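Local coordinates for hypothetical sugar binding protein (Bacteroides thetaiotaomicron, PDB 3SEE) that is of unknown function but has a galactose-binding-like beta-sandwich fold and probably binds sugars, at residues K24-N27 against P28-T32; N40-D44 against G45-I49; A100-E104 against A105-V109; A174-S177 against K178-P182. All blocks are in the same frame, centred on the assembly; numbering follows the deposited sequence. Where two conformers were deposited one is given.

Contact 1 (K24-N27 against P28-T32); sequences KVTN and PSKAT
Asn27 and Ser29 face each other across Pro28, and the amide of the first is turned so that its oxygen lies over the start of the 3-10 segment 28-30. With CG set anti to the backbone N (chi1 -172°), the side chain runs beside its own carbonyl and crosses the proline ring at about a right angle. Asn27 OD1 then receives Ser29 N at 2.8 Å, nearly straight (169° at the hydrogen) and on a lone pair in the plane of the amide. This is an Asx turn, and the main chain closes a second loop beside it where Lys30 N meets Asn27 O at 2.9 Å, the donor standing well above the carbonyl plane.

The contact opens the connection from edge strand 24-25 to strand 36-40, its neighbour in the six-stranded sheet, and Arg84 NH1 bonds Ser29 O and Ala31 O. Beside the turn the contact becomes apolar. Val25 CG1 rests against Ala31 CA at 3.8 Å, and both side chains continue onto Phe37. Toward solvent the aliphatic part of Lys30 slants over Thr26, with CE 3.8 Å from OG1.

Asn27 thus uses both of its oxygens on successive backbone donors, whereas its own N is buried without a partner in the model. The two bonds, one in plane and one from above, are consistent with a set path from Pro28 into the 3-10 turn.

Contact 2 (N40-D44 against G45-I49); sequences NNEAD and GVTTI. With NA (sodium ion), chain B.
Asn40 and a sodium ion share one carbonyl: Thr47 O binds the metal at 2.4 Å and also receives the amide nitrogen Asn40 ND2 at 2.9 Å. That N-H arrives from well above the carbonyl plane (57° out of it) and its bond is bent. Thr48 OG1 is the second protein ligand of the ion, and two waters add to the coordination. The hydroxyl reaches the metal because chi1 of Thr48 (-62°) swings OG1 to the side of its own backbone N.

Next to the metal site lies a type II beta turn, Ala43 to Val46, in the loop that joins strand 36-40 to strand 48-53. Val46 N closes it on Ala43 O at 3.0 Å, and Gly45 takes the third position with a positive phi that a side chain would crowd. Waters fill in the polar frame. One lies 2.8 Å from Ala43 O, near Asn40 OD1 as well, and accepts from Thr47 N; another accepts from both Asn40 ND2 and Ile49 N.

The Asn40 and Thr47 side chains run past each other in opposite directions, Asn40 OD1 lying 3.6 Å from the Thr47 methyl CG2, while the hydroxyl of Thr47 turns to Asn67 and Asp66. Glu42 crosses Val46 at a slant, its OE1 3.7 Å from CG1, and its OE2 is held by Ser75 N.

Contact 3 (A100-E104 against A105-V109); sequences AKAKE and AGTPV
A beta arch joins the two sheets of the sandwich here: Ala102 and Thr107 touch just inside a type II turn, where strand 93-102 of one sheet hands over to strand 108-115 of the other. The turn runs from Glu104 to Thr107, with Gly106 at a positive phi in its third place. Glu104 O is gripped twice by the same residue, by Thr107 OG1 at 2.7 Å and by Thr107 N at a longer 3.3 Å. Both donors come from one face of the carbonyl plane. The hydroxyl gets there because chi1 of Thr107 (-59°) lays OG1 beside its own N. Thr107 CB itself, placed by the backbone, lies 3.7 Å from Ala102 CB. A water links the same hydroxyl to Glu104, donating to Thr107 OG1 and to Glu104 OE1 while accepting from Glu104 N.

Deeper in, Ala100 CB and Val109 CG1 point at each other, 4.3 Å apart, as expected where an arch lets both strands turn their side chains into the space between the sheets. Val162 of strand 160-167 packs on both of them, and Val212 of strand 211-221 lies against Thr107 and Val109.

Contact 4 (A174-S177 against K178-P182); sequences AISS and KKSNP
Ser180 OG is held from two directions: it donates to Ser177 O at 2.9 Å and accepts from a water at 3.2 Å that in turn accepts a hydrogen bond from Ser177 N. The site is the start of a type I beta turn, Lys178 to Asn181, in the surface loop between strands 170-172 and 186-188 at the margin of the eight-stranded sheet. The turn closes through its own backbone bond, Asn181 N to Lys178 O.

Ser177 contributes in two ways. Its carbonyl takes the Ser180 hydroxyl, which is tilted 28° from the carbonyl plane, and its own hydroxyl receives Ser180 N at 3.1 Å. With chi1 at 72°, Ser177 OG is tucked between the backbone N and the carbonyl carbon, which directs it forward, toward Ser180 N. The two serines are therefore joined in both senses, side chain to main chain and main chain to side chain, with the water as a third link. Such reciprocal bonding probably restrains the direction in which the chain bends after Ser177.

Asn181 lies back over the entry to the loop. Its OD1 bonds to Ala183 N, an Asx turn spanning Pro182, and this settles which end of the amide is the oxygen. The nitrogen end consequently faces the preceding residues. Asn181 ND2 lies 3.0 Å from Ser176 OG and rests 3.4 Å from the methyl carbon CB of Ala174.

How the contacts relate
The four contacts follow one another along the chain, each closed before the next opens, and all are local turns in connections rather than in the middle of a sheet. Contacts 1 and 2, with centres 16 Å apart, touch directly: Thr26 O meets Asn41 ND2 and Lys24 NZ meets Asn40 O, both at the end of strand 36-40. Contact 3 lies about 11 Å from contact 2 at the nearest atoms and passes between the two sheets. Contact 4 touches none of them, about 12 Å from each at the nearest atoms. Together they show a sandwich whose loops join backbone turns with side-chain-to-backbone bonds, consistent with well-defined shapes, with sodium bound at contact 2.

Contact 1 (K24-N27 against P28-T32)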
loop_
_atom_site.group_PDB
_atom_site.type_symbol
_atom_site.label_atom_id
_atom_site.label_comp_id
_atom_site.label_asym_id
_atom_site.label_seq_id
_atom_site.Cartn_x
_atom_site.Cartn_y
_atom_site.Cartn_z
ATOM N N LYS A 24 7.365 -3.527 -14.208
ATOM C CA LYS A 24 7.027 -2.161 -13.931
ATOM C C LYS A 24 5.814 -1.782 -14.748
ATOM O O LYS A 24 5.723 -2.139 -15.927
ATOM C CB LYS A 24 8.210 -1.304 -14.347
ATOM C CG LYS A 24 8.066 0.129 -14.125
ATOM C CD LYS A 24 9.452 0.770 -14.054
ATOM C CE LYS A 24 9.327 1.989 -13.215
ATOM N NZ LYS A 24 8.982 3.126 -13.980
ATOM N N VAL A 25 4.895 -1.033 -14.155
ATOM C CA VAL A 25 3.793 -0.450 -14.896
ATOM C C VAL A 25 3.799 1.040 -14.661
ATOM O O VAL A 25 4.311 1.478 -13.624
ATOM C CB VAL A 25 2.411 -1.050 -14.514
ATOM C CG1 VAL A 25 2.359 -2.558 -14.838
ATOM C CG2 VAL A 25 2.069 -0.805 -13.053
ATOM N N THR A 26 3.175 1.793 -15.567
ATOM C CA THR A 26 3.024 3.226 -15.391
ATOM C C THR A 26 1.697 3.598 -14.754
ATOM O O THR A 26 1.526 4.720 -14.319
ATOM C CB THR A 26 3.196 3.957 -16.715
ATOM O OG1 THR A 26 2.211 3.472 -17.609
ATOM C CG2 THR A 26 4.614 3.753 -17.273
ATOM N N ASN A 27 0.773 2.652 -14.696
ATOM C CA ASN A 27 -0.504 2.847 -13.987
ATOM C C ASN A 27 -0.983 1.470 -13.558
ATOM O O ASN A 27 -0.905 0.518 -14.355
ATOM C CB ASN A 27 -1.546 3.533 -14.886
ATOM C CG ASN A 27 -2.807 3.939 -14.146
ATOM O OD1 ASN A 27 -3.573 3.090 -13.695
ATOM N ND2 ASN A 27 -3.047 5.252 -14.043
ATOM N N PRO A 28 -1.488 1.345 -12.320
ATOM C CA PRO A 28 -2.013 0.057 -11.854
ATOM C C PRO A 28 -3.073 -0.562 -12.772
ATOM O O PRO A 28 -3.238 -1.765 -12.787
ATOM C CB PRO A 28 -2.590 0.402 -10.473
ATOM C CG PRO A 28 -1.721 1.520 -10.001
ATOM C CD PRO A 28 -1.492 2.344 -11.224
ATOM N N SER A 29 -3.802 0.255 -13.536
ATOM C CA SER A 29 -4.812 -0.276 -14.455
ATOM C C SER A 29 -4.215 -1.216 -15.501
ATOM O O SER A 29 -4.941 -2.062 -16.041
ATOM C CB SER A 29 -5.582 0.844 -15.158
ATOM O OG SER A 29 -6.289 1.652 -14.232
ATOM N N LYS A 30 -2.918 -1.106 -15.745
ATOM C CA LYS A 30 -2.238 -1.973 -16.710
ATOM C C LYS A 30 -1.565 -3.166 -16.083
ATOM O O LYS A 30 -1.023 -3.990 -16.799
ATOM C CB LYS A 30 -1.179 -1.155 -17.454
ATOM C CG LYS A 30 -1.734 0.031 -18.232
ATOM C CD LYS A 30 -0.566 0.921 -18.709
ATOM C CE LYS A 30 -1.000 2.219 -19.308
ATOM N NZ LYS A 30 -1.703 1.948 -20.564
ATOM N N ALA A 31 -1.606 -3.280 -14.759
ATOM C CA ALA A 31 -0.940 -4.386 -14.093
ATOM C C ALA A 31 -1.711 -5.691 -14.262
ATOM O O ALA A 31 -2.933 -5.700 -14.197
ATOM C CB ALA A 31 -0.792 -4.091 -12.609
ATOM N N THR A 32 -0.991 -6.784 -14.459
ATOM C CA THR A 32 -1.567 -8.121 -14.434
ATOM C C THR A 32 -1.852 -8.486 -12.987
ATOM O O THR A 32 -0.988 -8.361 -12.118
ATOM C CB THR A 32 -0.561 -9.133 -15.010
ATOM O OG1 THR A 32 -0.182 -8.702 -16.323
ATOM C CG2 THR A 32 -1.163 -10.538 -15.045
#

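Contact 2 (N40-D44 against G45-I49)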
loop_
_atom_site.group_PDB
_atom_site.type_symbol
_atom_site.label_atom_id
_atom_site.label_comp_id
_atom_site.label_asym_id
_atom_site.label_seq_id
_atom_site.Cartn_x
_atom_site.Cartn_y
_atom_site.Cartn_z
ATOM N N ASN A 40 6.948 3.291 -10.200
ATOM C CA ASN A 40 7.931 4.326 -9.940
ATOM C C ASN A 40 7.787 5.374 -11.015
ATOM O O ASN A 40 8.466 5.346 -12.055
ATOM C CB ASN A 40 9.353 3.761 -9.890
ATOM C CG ASN A 40 10.373 4.786 -9.513
ATOM O OD1 ASN A 40 10.060 5.973 -9.349
ATOM N ND2 ASN A 40 11.624 4.334 -9.400
ATOM N N ASN A 41 6.867 6.299 -10.772
ATOM C CA ASN A 41 6.649 7.464 -11.598
ATOM C C ASN A 41 7.271 8.708 -10.996
ATOM O O ASN A 41 7.054 9.797 -11.500
ATOM C CB ASN A 41 5.159 7.680 -11.929
ATOM C CG ASN A 41 4.589 6.619 -12.831
ATOM O OD1 ASN A 41 5.308 5.916 -13.553
ATOM N ND2 ASN A 41 3.252 6.514 -12.818
ATOM N N GLU A 42 8.057 8.569 -9.936
ATOM C CA GLU A 42 8.893 9.672 -9.490
ATOM C C GLU A 42 9.932 9.958 -10.571
ATOM O O GLU A 42 10.277 9.082 -11.368
ATOM C CB GLU A 42 9.571 9.349 -8.154
ATOM C CG GLU A 42 8.618 9.267 -6.965
ATOM C CD GLU A 42 8.200 10.612 -6.436
ATOM O OE1 GLU A 42 8.995 11.562 -6.515
ATOM O OE2 GLU A 42 7.123 10.696 -5.827
ATOM N N ALA A 43 10.455 11.169 -10.573
ATOM C CA ALA A 43 11.489 11.574 -11.500
ATOM C C ALA A 43 12.648 10.591 -11.467
ATOM O O ALA A 43 13.006 10.048 -10.399
ATOM C CB ALA A 43 11.982 12.962 -11.137
ATOM N N ASP A 44 13.275 10.408 -12.623
ATOM C CA ASP A 44 14.477 9.603 -12.726
ATOM C C ASP A 44 15.454 10.001 -11.634
ATOM O O ASP A 44 15.780 11.168 -11.476
ATOM C CB ASP A 44 15.093 9.798 -14.112
ATOM C CG ASP A 44 16.389 9.056 -14.266
ATOM O OD1 ASP A 44 17.446 9.646 -13.916
ATOM O OD2 ASP A 44 16.349 7.888 -14.720
ATOM N N GLY A 45 15.939 8.999 -10.902
ATOM C CA GLY A 45 16.939 9.176 -9.867
ATOM C C GLY A 45 16.423 9.353 -8.462
ATOM O O GLY A 45 17.207 9.299 -7.513
ATOM N N VAL A 46 15.113 9.534 -8.279
ATOM C CA VAL A 46 14.553 9.783 -6.948
ATOM C C VAL A 46 14.523 8.526 -6.075
ATOM O O VAL A 46 14.963 8.561 -4.916
ATOM C CB VAL A 46 13.148 10.400 -7.076
ATOM C CG1 VAL A 46 12.404 10.420 -5.715
ATOM C CG2 VAL A 46 13.238 11.849 -7.632
ATOM N N THR A 47 14.003 7.425 -6.612
ATOM C CA THR A 47 13.920 6.185 -5.859
ATOM C C THR A 47 14.187 5.004 -6.780
ATOM O O THR A 47 14.052 5.099 -8.008
ATOM C CB THR A 47 12.560 6.074 -5.091
ATOM O OG1 THR A 47 12.508 4.832 -4.362
ATOM C CG2 THR A 47 11.376 6.170 -6.027
ATOM N N THR A 48 14.589 3.891 -6.183
ATOM C CA THR A 48 14.712 2.631 -6.904
ATOM C C THR A 48 13.995 1.572 -6.098
ATOM O O THR A 48 14.257 1.418 -4.901
ATOM C CB THR A 48 16.183 2.239 -7.068
ATOM O OG1 THR A 48 16.825 3.256 -7.855
ATOM C CG2 THR A 48 16.357 0.872 -7.747
ATOM N N ILE A 49 13.077 0.862 -6.748
ATOM C CA ILE A 49 12.362 -0.247 -6.146
ATOM C C ILE A 49 12.771 -1.491 -6.922
ATOM O O ILE A 49 12.563 -1.534 -8.138
ATOM C CB ILE A 49 10.831 -0.023 -6.210
ATOM C CG1 ILE A 49 10.442 1.234 -5.435
ATOM C CG2 ILE A 49 10.089 -1.238 -5.660
ATOM C CD1 ILE A 49 8.974 1.629 -5.497
HETATM NA NA NA B . 15.992 4.898 -9.361
HETATM O O HOH W 1 12.474 7.500 -9.427
HETATM O O HOH W 2 12.717 1.632 -9.594
HETATM O O HOH W 3 17.158 6.294 -7.720
HETATM O O HOH W 4 17.871 5.131 -10.753
#

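Contact 3 (A100-E104 against A105-V109)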
loop_
_atom_site.group_PDB
_atom_site.type_symbol
_atom_site.label_atom_id
_atom_site.label_comp_id
_atom_site.label_asym_id
_atom_site.label_seq_id
_atom_site.Cartn_x
_atom_site.Cartn_y
_atom_site.Cartn_z
ATOM N N ALA A 100 9.186 -5.958 7.505
ATOM C CA ALA A 100 9.937 -4.859 6.952
ATOM C C ALA A 100 11.207 -4.646 7.742
ATOM O O ALA A 100 11.256 -4.901 8.933
ATOM C CB ALA A 100 9.085 -3.575 6.953
ATOM N N LYS A 101 12.195 -4.102 7.049
ATOM C CA LYS A 101 13.531 -3.828 7.593
ATOM C C LYS A 101 13.934 -2.441 7.102
ATOM O O LYS A 101 13.835 -2.206 5.901
ATOM C CB LYS A 101 14.507 -4.904 7.042
ATOM C CG LYS A 101 15.804 -5.099 7.823
ATOM C CD LYS A 101 16.581 -6.283 7.264
ATOM C CE LYS A 101 18.079 -6.157 7.499
ATOM N NZ LYS A 101 18.728 -5.213 6.556
ATOM N N ALA A 102 14.417 -1.570 7.975
ATOM C CA ALA A 102 14.809 -0.212 7.615
ATOM C C ALA A 102 16.284 0.028 7.894
ATOM O O ALA A 102 16.822 -0.479 8.880
ATOM C CB ALA A 102 14.007 0.795 8.399
ATOM N N LYS A 103 16.906 0.869 7.085
ATOM C CA LYS A 103 18.315 1.205 7.279
ATOM C C LYS A 103 18.483 2.103 8.501
ATOM O O LYS A 103 19.512 2.014 9.183
ATOM C CB LYS A 103 18.863 1.883 6.027
ATOM C CG LYS A 103 20.305 2.331 6.100
ATOM C CD LYS A 103 20.748 2.860 4.716
ATOM C CE LYS A 103 21.895 3.853 4.815
ATOM N NZ LYS A 103 21.977 4.642 3.534
ATOM N N GLU A 104 17.498 2.949 8.779
ATOM C CA GLU A 104 17.533 3.929 9.873
ATOM C C GLU A 104 16.365 3.657 10.836
ATOM O O GLU A 104 15.204 3.527 10.381
ATOM C CB GLU A 104 17.385 5.348 9.289
ATOM C CG GLU A 104 18.622 5.971 8.604
ATOM C CD GLU A 104 18.839 5.684 7.086
ATOM O OE1 GLU A 104 17.918 5.694 6.196
ATOM O OE2 GLU A 104 20.032 5.541 6.754
ATOM N N ALA A 105 16.635 3.619 12.130
ATOM C CA ALA A 105 15.599 3.579 13.145
ATOM C C ALA A 105 14.557 4.683 12.923
ATOM O O ALA A 105 14.912 5.819 12.625
ATOM C CB ALA A 105 16.227 3.735 14.544
ATOM N N GLY A 106 13.272 4.347 13.082
ATOM C CA GLY A 106 12.206 5.323 12.972
ATOM C C GLY A 106 11.627 5.491 11.582
ATOM O O GLY A 106 10.678 6.248 11.396
ATOM N N THR A 107 12.172 4.812 10.588
ATOM C CA THR A 107 11.666 4.946 9.217
ATOM C C THR A 107 10.277 4.346 9.111
ATOM O O THR A 107 10.071 3.224 9.522
ATOM C CB THR A 107 12.597 4.210 8.243
ATOM O OG1 THR A 107 13.914 4.755 8.326
ATOM C CG2 THR A 107 12.140 4.381 6.796
ATOM N N PRO A 108 9.314 5.093 8.549
ATOM C CA PRO A 108 7.984 4.500 8.373
ATOM C C PRO A 108 7.834 3.629 7.143
ATOM O O PRO A 108 8.458 3.860 6.115
ATOM C CB PRO A 108 7.083 5.720 8.252
ATOM C CG PRO A 108 7.960 6.780 7.733
ATOM C CD PRO A 108 9.359 6.516 8.196
ATOM N N VAL A 109 6.950 2.652 7.265
ATOM C CA VAL A 109 6.445 1.894 6.136
ATOM C C VAL A 109 4.927 1.999 6.165
ATOM O O VAL A 109 4.327 2.153 7.224
ATOM C CB VAL A 109 6.936 0.441 6.195
ATOM C CG1 VAL A 109 6.406 -0.301 7.410
ATOM C CG2 VAL A 109 6.663 -0.286 4.887
HETATM O O HOH W 5 15.864 3.938 6.419
#

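Contact 4 (A174-S177 against K178-P182)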
loop_
_atom_site.group_PDB
_atom_site.type_symbol
_atom_site.label_atom_id
_atom_site.label_comp_id
_atom_site.label_asym_id
_atom_site.label_seq_id
_atom_site.Cartn_x
_atom_site.Cartn_y
_atom_site.Cartn_z
ATOM N N ALA A 174 -11.017 9.624 -0.046
ATOM C CA ALA A 174 -9.787 10.412 -0.131
ATOM C C ALA A 174 -8.755 9.799 0.778
ATOM O O ALA A 174 -9.088 9.085 1.721
ATOM C CB ALA A 174 -10.035 11.883 0.245
ATOM N N ILE A 175 -7.494 10.103 0.495
ATOM C CA ILE A 175 -6.390 9.705 1.339
ATOM C C ILE A 175 -6.032 10.772 2.373
ATOM O O ILE A 175 -5.299 10.521 3.327
ATOM C CB ILE A 175 -5.159 9.342 0.465
ATOM C CG1 ILE A 175 -4.171 8.425 1.188
ATOM C CG2 ILE A 175 -4.477 10.599 -0.059
ATOM C CD1 ILE A 175 -3.129 7.781 0.264
ATOM N N SER A 176 -6.592 11.961 2.188
ATOM C CA SER A 176 -6.292 13.102 3.028
ATOM C C SER A 176 -6.987 13.009 4.391
ATOM O O SER A 176 -7.920 12.239 4.594
ATOM C CB SER A 176 -6.710 14.381 2.308
ATOM O OG SER A 176 -8.024 14.273 1.802
ATOM N N SER A 177 -6.508 13.811 5.328
ATOM C CA SER A 177 -7.158 13.917 6.624
ATOM C C SER A 177 -8.495 14.612 6.558
ATOM O O SER A 177 -8.759 15.403 5.655
ATOM C CB SER A 177 -6.280 14.705 7.600
ATOM O OG SER A 177 -6.279 16.064 7.234
ATOM N N LYS A 178 -9.319 14.347 7.561
ATOM C CA LYS A 178 -10.614 15.027 7.670
ATOM C C LYS A 178 -10.400 16.530 7.843
ATOM O O LYS A 178 -11.062 17.329 7.179
ATOM C CB LYS A 178 -11.438 14.424 8.807
ATOM C CG LYS A 178 -12.777 15.121 9.037
ATOM C CD LYS A 178 -13.665 15.106 7.796
ATOM C CE LYS A 178 -15.107 15.545 8.096
ATOM N NZ LYS A 178 -15.198 16.871 8.712
ATOM N N LYS A 179 -9.498 16.957 8.728
ATOM C CA LYS A 179 -9.306 18.397 8.971
ATOM C C LYS A 179 -8.979 19.115 7.681
ATOM O O LYS A 179 -9.460 20.227 7.442
ATOM C CB LYS A 179 -8.186 18.639 9.992
ATOM C CG LYS A 179 -7.837 20.130 10.222
ATOM C CD LYS A 179 -9.063 20.924 10.713
ATOM C CE LYS A 179 -8.707 22.335 11.170
ATOM N NZ LYS A 179 -9.928 23.112 11.573
ATOM N N SER A 180 -8.175 18.481 6.831
ATOM C CA SER A 180 -7.739 19.126 5.599
ATOM C C SER A 180 -8.797 19.109 4.494
ATOM O O SER A 180 -8.626 19.803 3.500
ATOM C CB SER A 180 -6.497 18.433 5.053
ATOM O OG SER A 180 -6.841 17.208 4.425
ATOM N N ASN A 181 -9.869 18.335 4.661
ATOM C CA ASN A 181 -10.752 17.974 3.556
ATOM C C ASN A 181 -12.207 17.897 3.972
ATOM O O ASN A 181 -12.703 16.847 4.334
ATOM C CB ASN A 181 -10.300 16.659 2.923
ATOM C CG ASN A 181 -11.112 16.277 1.719
ATOM O OD1 ASN A 181 -11.976 17.038 1.254
ATOM N ND2 ASN A 181 -10.836 15.094 1.191
ATOM N N PRO A 182 -12.938 19.025 3.857
ATOM C CA PRO A 182 -14.363 19.015 4.214
ATOM C C PRO A 182 -15.243 18.135 3.357
ATOM O O PRO A 182 -16.398 17.903 3.690
ATOM C CB PRO A 182 -14.780 20.481 4.066
ATOM C CG PRO A 182 -13.524 21.257 4.293
ATOM C CD PRO A 182 -12.423 20.395 3.683
HETATM O O HOH W 6 -4.208 15.475 4.442
#